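Serine protease inhibitor (Thermoanaerobacter tengcongensis, PDB 2PEF) probably inhibits serine proteases as a member of the serpin family, and is captured here in its latent, non-native state. Local coordinates at residues Y75-M78 / K79-N83; A14-S17 / I18-K22. All blocks are in the same frame, centred on the assembly; numbering follows the deposited sequence.

Contact 1: Y75-M78 / K79-N83; sequences YTYM and KKLPN
Leu81 meets Tyr77 at the point where helix 67-80 gives out, and this apolar pair forms the buried side of the turn. Leu81 CG sits over one face of the Tyr77 ring, 4.2 Å from its centroid and offset toward the rim, a CH-pi contact. The branch spreads along the ring: CD1 lies 3.7 Å from Tyr77 CE2, while CD2 reaches toward CZ and OH. Leucine suits a place shared with Ile91 and Ile364; tyrosine adds a hydroxyl, which bonds to Asp357.

Among polar side chains, Lys79 travels alongside Tyr75. Its chain is extended beyond CG, which carries NZ up to the phenol, where it donates to Tyr75 OH at 3.3 Å. The same ammonium forms a salt bridge with Glu2, so the long aliphatic arm spans to two partners near the surface.

The backbone bonds record the helix ending. Lys79 N binds Tyr75 O at 3.0 Å, with an N-H...O angle of 150°, but Lys80 N reaches Thr76 O at only 131°. Tyr77 O receives two weak bonds, from Lys80 N and from Leu81 N, and Leu81 is the first residue to leave helical torsions.

The chemistry divides the last turn: the Lys79 ammonium and the Tyr75 phenol on the outer side, Leu81 and the Tyr77 ring against the core, and between them a carbonyl gripped twice but loosely.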
loop_
_atom_site.group_PDB
_atom_site.type_symbol
_atom_site.label_atom_id
_atom_site.label_comp_id
_atom_site.label_asym_id
_atom_site.label_seq_id
_atom_site.Cartn_x
_atom_site.Cartn_y
_atom_site.Cartn_z
ATOM N N TYR A 75 14.391 5.534 -4.838
ATOM C CA TYR A 75 14.923 6.791 -4.336
ATOM C C TYR A 75 14.409 7.962 -5.173
ATOM O O TYR A 75 13.964 8.966 -4.632
ATOM C CB TYR A 75 16.458 6.761 -4.320
ATOM C CG TYR A 75 17.099 8.115 -4.136
ATOM C CD1 TYR A 75 17.160 8.712 -2.878
ATOM C CD2 TYR A 75 17.652 8.796 -5.220
ATOM C CE1 TYR A 75 17.750 9.955 -2.703
ATOM C CE2 TYR A 75 18.242 10.044 -5.057
ATOM C CZ TYR A 75 18.289 10.615 -3.798
ATOM O OH TYR A 75 18.872 11.849 -3.646
ATOM N N THR A 76 14.451 7.815 -6.494
ATOM C CA THR A 76 14.023 8.878 -7.398
ATOM C C THR A 76 12.506 9.067 -7.338
ATOM O O THR A 76 12.011 10.202 -7.320
ATOM C CB THR A 76 14.468 8.585 -8.839
ATOM O OG1 THR A 76 15.867 8.260 -8.844
ATOM C CG2 THR A 76 14.222 9.791 -9.736
ATOM N N TYR A 77 11.785 7.950 -7.293
ATOM C CA TYR A 77 10.328 7.976 -7.196
ATOM C C TYR A 77 9.872 8.717 -5.943
ATOM O O TYR A 77 9.026 9.611 -6.020
ATOM C CB TYR A 77 9.753 6.558 -7.216
ATOM C CG TYR A 77 8.254 6.518 -7.408
ATOM C CD1 TYR A 77 7.667 7.053 -8.556
ATOM C CD2 TYR A 77 7.425 5.939 -6.449
ATOM C CE1 TYR A 77 6.289 7.014 -8.743
ATOM C CE2 TYR A 77 6.040 5.895 -6.627
ATOM C CZ TYR A 77 5.481 6.436 -7.774
ATOM O OH TYR A 77 4.116 6.401 -7.950
ATOM N N MET A 78 10.441 8.346 -4.796
ATOM C CA MET A 78 10.135 9.003 -3.524
ATOM C C MET A 78 10.501 10.488 -3.542
ATOM O O MET A 78 9.761 11.325 -3.013
ATOM C CB MET A 78 10.850 8.306 -2.367
ATOM C CG MET A 78 10.295 6.933 -2.024
ATOM S SD MET A 78 11.012 6.303 -0.499
ATOM C CE MET A 78 12.604 5.731 -1.090
ATOM N N LYS A 79 11.634 10.803 -4.162
ATOM C CA LYS A 79 12.109 12.175 -4.284
ATOM C C LYS A 79 11.127 13.036 -5.071
ATOM O O LYS A 79 10.976 14.225 -4.779
ATOM C CB LYS A 79 13.484 12.196 -4.960
ATOM C CG LYS A 79 14.190 13.541 -4.942
ATOM C CD LYS A 79 15.650 13.374 -5.316
ATOM C CE LYS A 79 16.398 14.688 -5.250
ATOM N NZ LYS A 79 17.874 14.472 -5.362
ATOM N N LYS A 80 10.457 12.431 -6.052
ATOM C CA LYS A 80 9.599 13.178 -6.979
ATOM C C LYS A 80 8.092 13.114 -6.694
ATOM O O LYS A 80 7.311 13.831 -7.336
ATOM C CB LYS A 80 9.906 12.780 -8.427
ATOM C CG LYS A 80 11.227 13.354 -8.941
ATOM C CD LYS A 80 11.509 12.998 -10.401
ATOM C CE LYS A 80 10.653 13.796 -11.390
ATOM N NZ LYS A 80 10.729 15.283 -11.211
ATOM N N LEU A 81 7.681 12.269 -5.750
ATOM C CA LEU A 81 6.273 12.197 -5.364
ATOM C C LEU A 81 5.875 13.501 -4.682
ATOM O O LEU A 81 6.440 13.848 -3.640
ATOM C CB LEU A 81 5.998 10.998 -4.446
ATOM C CG LEU A 81 5.766 9.639 -5.109
ATOM C CD1 LEU A 81 5.813 8.536 -4.055
ATOM C CD2 LEU A 81 4.453 9.584 -5.908
ATOM N N PRO A 82 4.924 14.245 -5.288
ATOM C CA PRO A 82 4.529 15.542 -4.752
ATOM C C PRO A 82 3.992 15.486 -3.325
ATOM O O PRO A 82 3.339 14.512 -2.923
ATOM C CB PRO A 82 3.437 16.005 -5.718
ATOM C CG PRO A 82 3.745 15.287 -7.001
ATOM C CD PRO A 82 4.197 13.930 -6.533
ATOM N N ASN A 83 4.286 16.545 -2.579
ATOM C CA ASN A 83 3.871 16.689 -1.195
ATOM C C ASN A 83 3.638 18.167 -0.929
ATOM O O ASN A 83 4.570 18.910 -0.609
ATOM C CB ASN A 83 4.944 16.126 -0.256
ATOM C CG ASN A 83 4.581 16.286 1.210
ATOM O OD1 ASN A 83 3.420 16.163 1.586
ATOM N ND2 ASN A 83 5.577 16.551 2.042
#

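Contact 2: A14-S17 / I18-K22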
loop_
_atom_site.group_PDB
_atom_site.type_symbol
_atom_site.label_atom_id
_atom_site.label_comp_id
_atom_site.label_asym_id
_atom_site.label_seq_id
_atom_site.Cartn_x
_atom_site.Cartn_y
_atom_site.Cartn_z
ATOM N N ALA A 14 3.691 -1.618 -11.873
ATOM C CA ALA A 14 2.259 -1.831 -12.078
ATOM C C ALA A 14 1.907 -3.310 -11.942
ATOM O O ALA A 14 0.928 -3.652 -11.274
ATOM C CB ALA A 14 1.816 -1.288 -13.437
ATOM N N ASP A 15 2.714 -4.178 -12.565
ATOM C CA ASP A 15 2.530 -5.632 -12.454
ATOM C C ASP A 15 2.616 -6.120 -11.006
ATOM O O ASP A 15 1.755 -6.877 -10.553
ATOM C CB ASP A 15 3.527 -6.387 -13.341
ATOM C CG ASP A 15 3.012 -6.602 -14.762
ATOM O OD1 ASP A 15 1.896 -6.143 -15.082
ATOM O OD2 ASP A 15 3.725 -7.239 -15.565
ATOM N N PHE A 16 3.652 -5.689 -10.287
ATOM C CA PHE A 16 3.795 -6.018 -8.866
ATOM C C PHE A 16 2.579 -5.552 -8.072
ATOM O O PHE A 16 2.035 -6.302 -7.256
ATOM C CB PHE A 16 5.061 -5.383 -8.279
ATOM C CG PHE A 16 5.104 -5.391 -6.771
ATOM C CD1 PHE A 16 5.555 -6.513 -6.080
ATOM C CD2 PHE A 16 4.693 -4.275 -6.042
ATOM C CE1 PHE A 16 5.589 -6.518 -4.684
ATOM C CE2 PHE A 16 4.727 -4.275 -4.654
ATOM C CZ PHE A 16 5.178 -5.393 -3.975
ATOM N N SER A 17 2.173 -4.309 -8.320
ATOM C CA SER A 17 1.069 -3.680 -7.604
ATOM C C SER A 17 -0.235 -4.451 -7.767
ATOM O O SER A 17 -0.929 -4.725 -6.782
ATOM C CB SER A 17 0.896 -2.228 -8.065
ATOM O OG SER A 17 2.024 -1.449 -7.689
ATOM N N ILE A 18 -0.561 -4.808 -9.009
ATOM C CA ILE A 18 -1.809 -5.517 -9.302
ATOM C C ILE A 18 -1.764 -6.979 -8.850
ATOM O O ILE A 18 -2.758 -7.507 -8.354
ATOM C CB ILE A 18 -2.227 -5.360 -10.795
ATOM C CG1 ILE A 18 -2.487 -3.880 -11.125
ATOM C CG2 ILE A 18 -3.456 -6.216 -11.133
ATOM C CD1 ILE A 18 -3.539 -3.182 -10.243
ATOM N N GLU A 19 -0.610 -7.627 -8.991
ATOM C CA GLU A 19 -0.469 -8.993 -8.483
ATOM C C GLU A 19 -0.598 -9.021 -6.960
ATOM O O GLU A 19 -1.244 -9.908 -6.398
ATOM C CB GLU A 19 0.841 -9.640 -8.936
ATOM C CG GLU A 19 0.900 -9.954 -10.430
ATOM C CD GLU A 19 -0.285 -10.778 -10.922
ATOM O OE1 GLU A 19 -0.545 -11.850 -10.341
ATOM O OE2 GLU A 19 -0.955 -10.347 -11.889
ATOM N N LEU A 20 0.001 -8.033 -6.296
ATOM C CA LEU A 20 -0.152 -7.885 -4.852
ATOM C C LEU A 20 -1.624 -7.687 -4.482
ATOM O O LEU A 20 -2.153 -8.409 -3.638
ATOM C CB LEU A 20 0.698 -6.717 -4.335
ATOM C CG LEU A 20 0.914 -6.595 -2.827
ATOM C CD1 LEU A 20 1.663 -7.807 -2.270
ATOM C CD2 LEU A 20 1.665 -5.306 -2.509
ATOM N N PHE A 21 -2.277 -6.723 -5.137
ATOM C CA PHE A 21 -3.696 -6.439 -4.909
ATOM C C PHE A 21 -4.593 -7.657 -5.115
ATOM O O PHE A 21 -5.358 -8.023 -4.223
ATOM C CB PHE A 21 -4.155 -5.269 -5.788
ATOM C CG PHE A 21 -5.634 -4.983 -5.711
ATOM C CD1 PHE A 21 -6.222 -4.583 -4.515
ATOM C CD2 PHE A 21 -6.432 -5.089 -6.846
ATOM C CE1 PHE A 21 -7.589 -4.302 -4.453
ATOM C CE2 PHE A 21 -7.794 -4.813 -6.791
ATOM C CZ PHE A 21 -8.374 -4.421 -5.594
ATOM N N LYS A 22 -4.478 -8.302 -6.276
ATOM C CA LYS A 22 -5.408 -9.375 -6.642
ATOM C C LYS A 22 -5.272 -10.634 -5.775
ATOM O O LYS A 22 -6.135 -11.521 -5.817
ATOM C CB LYS A 22 -5.301 -9.709 -8.135
ATOM C CG LYS A 22 -4.074 -10.520 -8.528
ATOM C CD LYS A 22 -3.829 -10.457 -10.032
ATOM C CE LYS A 22 -4.888 -11.209 -10.817
ATOM N NZ LYS A 22 -4.606 -11.181 -12.283
HETATM O O HOH W 1 -0.007 -7.817 -13.424
#
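Leu20 flanks Phe16 one turn on along helix 7-22. Leu20 CD2 touches the far end of the ring obliquely, 3.8 Å from Phe16 CZ. Both residues hold CG opposite the backbone N (chi1 166° for Phe16, -167° for Leu20), which sends both bulky groups into the interior in much the same direction, where Met39 and Ala38 of helix 35-46 receive them.

Ile18 takes the other common helical form for its longer branch: CG1 is turned beside the backbone N, and lies 3.4 Å from Ala14 O. Small Ser17 fits against Pro35 and Pro363, and its OG bonds to Thr13 O, which satisfies the buried hydroxyl. This is the N-terminal helix of the serpin fold, packed against helix 35-46 and strand 362-372; four i to i+4 bonds link 14-17 to 18-22, that from Leu20 N to Phe16 O measuring 2.8 Å.

The acidic residues mark the more open side. In Glu19, chi1 (-69°) sets CG beside the backbone N, 3.2 Å from Asp15 O, and the bend at chi2 turns the carboxylate toward a water. That water lies 3.1 Å from Glu19 OE2 and 3.0 Å from Asp15 OD1, the latter bond weak, and cannot serve every nearby acceptor at once. Asp15 OD2 pairs with Lys63; Lys22 NZ, hydrogen-bonded to the carbonyls of Lys240 and Leu242, makes a long salt bridge, 3.8 Å, to Glu19 OE2.

Overall arrangement
Contact 2 comes first along the chain, in helix 7-22, and contact 1 follows at the close of helix 67-80. Their centres lie 20 Å apart and their nearest atoms about 8 Å, so they do not touch. They are nevertheless joined through common neighbours: helix 35-46 and strand 362-372 pack against both, and Phe9, from the start of the helix that holds contact 2, meets the ring of Tyr77 in contact 1. Contact 2 is the more deeply buried, whereas contact 1 is only partly so. Contact 1 also packs on strand 87-98. There Lys79 pairs with Glu2 and Thr76 OG1 bonds Lys3 N, which puts the N-terminal residues beside contact 1 in this latent form.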